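Local coordinates for Thiol:disulfide interchange protein, thioredoxin family protein (Chlorobaculum tepidum, PDB 3OR5) that probably acts as a thioredoxin-like oxidoreductase that exchanges thiols and disulfides, possibly in cytochrome c maturation, at residues 55-58 / 59-63. Sequence-based numbering, arbitrary orientation.
Sequences DMVQ and VQKTW
Val59, Gln60, Lys61 and Thr62 each donate a backbone N-H to the carbonyl four residues earlier, those of Asp55, Met56, Val57 and Gln58, the i to i+4 pattern that ties one alpha-helical turn to the next. The shortest of these bonds, Gln60 N to Met56 O, measures 2.8 Å, and the longest, Thr62 N to Gln58 O, 3.2 Å. Val59 CG2 lies 3.3 Å from Asp55 O, the same carbonyl oxygen that the Val59 N-H uses.

On the exposed side, two waters link side chains about one turn apart. The chain of Gln58 leaves with CG anti to its backbone N (chi1 -161°) and then bends at chi2 (64°), which lays the amide across the aliphatic part of Lys61, Gln58 NE2 lying 3.8 Å from Lys61 CD. Both ends of that amide are used: Gln58 OE1 accepts from the oxygen of one water at 2.6 Å, which in turn accepts from Lys61 NZ, while Gln58 NE2 donates to a second, whose oxygen is also 2.8 Å from Thr62 OG1.

This is the second half of helix 47-63, the crossover helix of the beta-alpha-beta unit between strands 36-42 and 68-74 in a thioredoxin-type fold; its start carries a CxxC pattern consistent with a redox centre. The buried amide of Gln60 turns to strand 68-74, bonding through OE1 to Phe70 N and through NE2 to Thr69 OG1.

Apolar contact also runs along the helix. Lys61 stretches out beyond CG alongside the Val57 side chain in the same direction, and Lys61 CE rests 3.9 Å from Val57 CG1. Nearer the sheet, the Val59 side chain packs on Phe70 and Phe142.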
loop_
_atom_site.group_PDB
_atom_site.type_symbol
_atom_site.label_atom_id
_atom_site.label_comp_id
_atom_site.label_asym_id
_atom_site.label_seq_id
_atom_site.Cartn_x
_atom_site.Cartn_y
_atom_site.Cartn_z
ATOM N N ASP A 55 -11.579 -5.826 0.543
ATOM C CA ASP A 55 -11.838 -5.041 1.769
ATOM C C ASP A 55 -11.059 -3.732 1.650
ATOM O O ASP A 55 -11.551 -2.732 2.099
ATOM C CB ASP A 55 -11.365 -5.812 3.009
ATOM C CG ASP A 55 -12.299 -7.055 3.283
ATOM O OD1 ASP A 55 -13.449 -7.051 2.842
ATOM O OD2 ASP A 55 -11.894 -8.000 3.985
HETATM N N MSE A 56 -9.849 -3.781 1.112
HETATM C CA MSE A 56 -9.039 -2.577 0.912
HETATM C C MSE A 56 -9.826 -1.614 0.009
HETATM O O MSE A 56 -9.826 -0.409 0.272
HETATM C CB MSE A 56 -7.671 -2.865 0.291
HETATM C CG MSE A 56 -6.831 -3.538 1.350
HETATM SE SE MSE A 56 -5.124 -4.138 0.514
HETATM C CE MSE A 56 -4.630 -2.583 -0.308
ATOM N N VAL A 57 -10.417 -2.189 -1.035
ATOM C CA VAL A 57 -11.158 -1.298 -2.023
ATOM C C VAL A 57 -12.332 -0.651 -1.251
ATOM O O VAL A 57 -12.597 0.560 -1.430
ATOM C CB VAL A 57 -11.654 -2.149 -3.202
ATOM C CG1 VAL A 57 -12.651 -1.337 -4.076
ATOM C CG2 VAL A 57 -10.453 -2.510 -4.069
ATOM N N GLN A 58 -13.045 -1.404 -0.413
ATOM C CA GLN A 58 -14.113 -0.755 0.332
ATOM C C GLN A 58 -13.616 0.341 1.285
ATOM O O GLN A 58 -14.252 1.418 1.441
ATOM C CB GLN A 58 -14.940 -1.768 1.134
ATOM C CG GLN A 58 -16.298 -1.168 1.509
ATOM C CD GLN A 58 -17.187 -0.842 0.304
ATOM O OE1 GLN A 58 -17.450 -1.707 -0.537
ATOM N NE2 GLN A 58 -17.611 0.431 0.186
ATOM N N VAL A 59 -12.522 0.056 1.995
ATOM C CA VAL A 59 -11.947 1.067 2.879
ATOM C C VAL A 59 -11.486 2.331 2.078
ATOM O O VAL A 59 -11.645 3.506 2.525
ATOM C CB VAL A 59 -10.760 0.451 3.705
ATOM C CG1 VAL A 59 -10.023 1.538 4.514
ATOM C CG2 VAL A 59 -11.363 -0.635 4.656
ATOM N N GLN A 60 -10.905 2.120 0.916
ATOM C CA GLN A 60 -10.525 3.245 0.035
ATOM C C GLN A 60 -11.775 4.120 -0.227
ATOM O O GLN A 60 -11.644 5.351 -0.241
ATOM C CB GLN A 60 -9.935 2.707 -1.283
ATOM C CG GLN A 60 -9.539 3.827 -2.213
ATOM C CD GLN A 60 -8.224 4.448 -1.843
ATOM O OE1 GLN A 60 -7.439 3.927 -1.055
ATOM N NE2 GLN A 60 -7.931 5.546 -2.497
ATOM N N LYS A 61 -12.901 3.470 -0.505
ATOM C CA LYS A 61 -14.117 4.283 -0.849
ATOM C C LYS A 61 -14.551 5.120 0.342
ATOM O O LYS A 61 -14.922 6.297 0.137
ATOM C CB LYS A 61 -15.223 3.331 -1.231
ATOM C CG LYS A 61 -14.952 2.624 -2.610
ATOM C CD LYS A 61 -16.064 1.667 -3.002
ATOM C CE LYS A 61 -15.643 1.225 -4.368
ATOM N NZ LYS A 61 -16.450 0.038 -4.851
ATOM N N THR A 62 -14.454 4.599 1.549
ATOM C CA THR A 62 -14.807 5.364 2.746
ATOM C C THR A 62 -13.930 6.598 2.941
ATOM O O THR A 62 -14.423 7.671 3.373
ATOM C CB THR A 62 -14.737 4.456 3.967
ATOM O OG1 THR A 62 -15.659 3.367 3.798
ATOM C CG2 THR A 62 -15.013 5.254 5.279
ATOM N N TRP A 63 -12.627 6.481 2.655
ATOM C CA TRP A 63 -11.658 7.479 3.062
ATOM C C TRP A 63 -10.967 8.265 1.943
ATOM O O TRP A 63 -10.087 9.079 2.228
ATOM C CB TRP A 63 -10.570 6.809 3.988
ATOM C CG TRP A 63 -11.112 6.219 5.252
ATOM C CD1 TRP A 63 -11.433 4.923 5.484
ATOM C CD2 TRP A 63 -11.395 6.924 6.465
ATOM N NE1 TRP A 63 -11.877 4.734 6.812
ATOM C CE2 TRP A 63 -11.882 5.971 7.401
ATOM C CE3 TRP A 63 -11.246 8.272 6.864
ATOM C CZ2 TRP A 63 -12.252 6.316 8.711
ATOM C CZ3 TRP A 63 -11.580 8.615 8.211
ATOM C CH2 TRP A 63 -12.117 7.624 9.087
HETATM O O HOH W 1 -16.218 -1.970 -2.833
HETATM O O HOH W 2 -17.385 2.412 1.880
#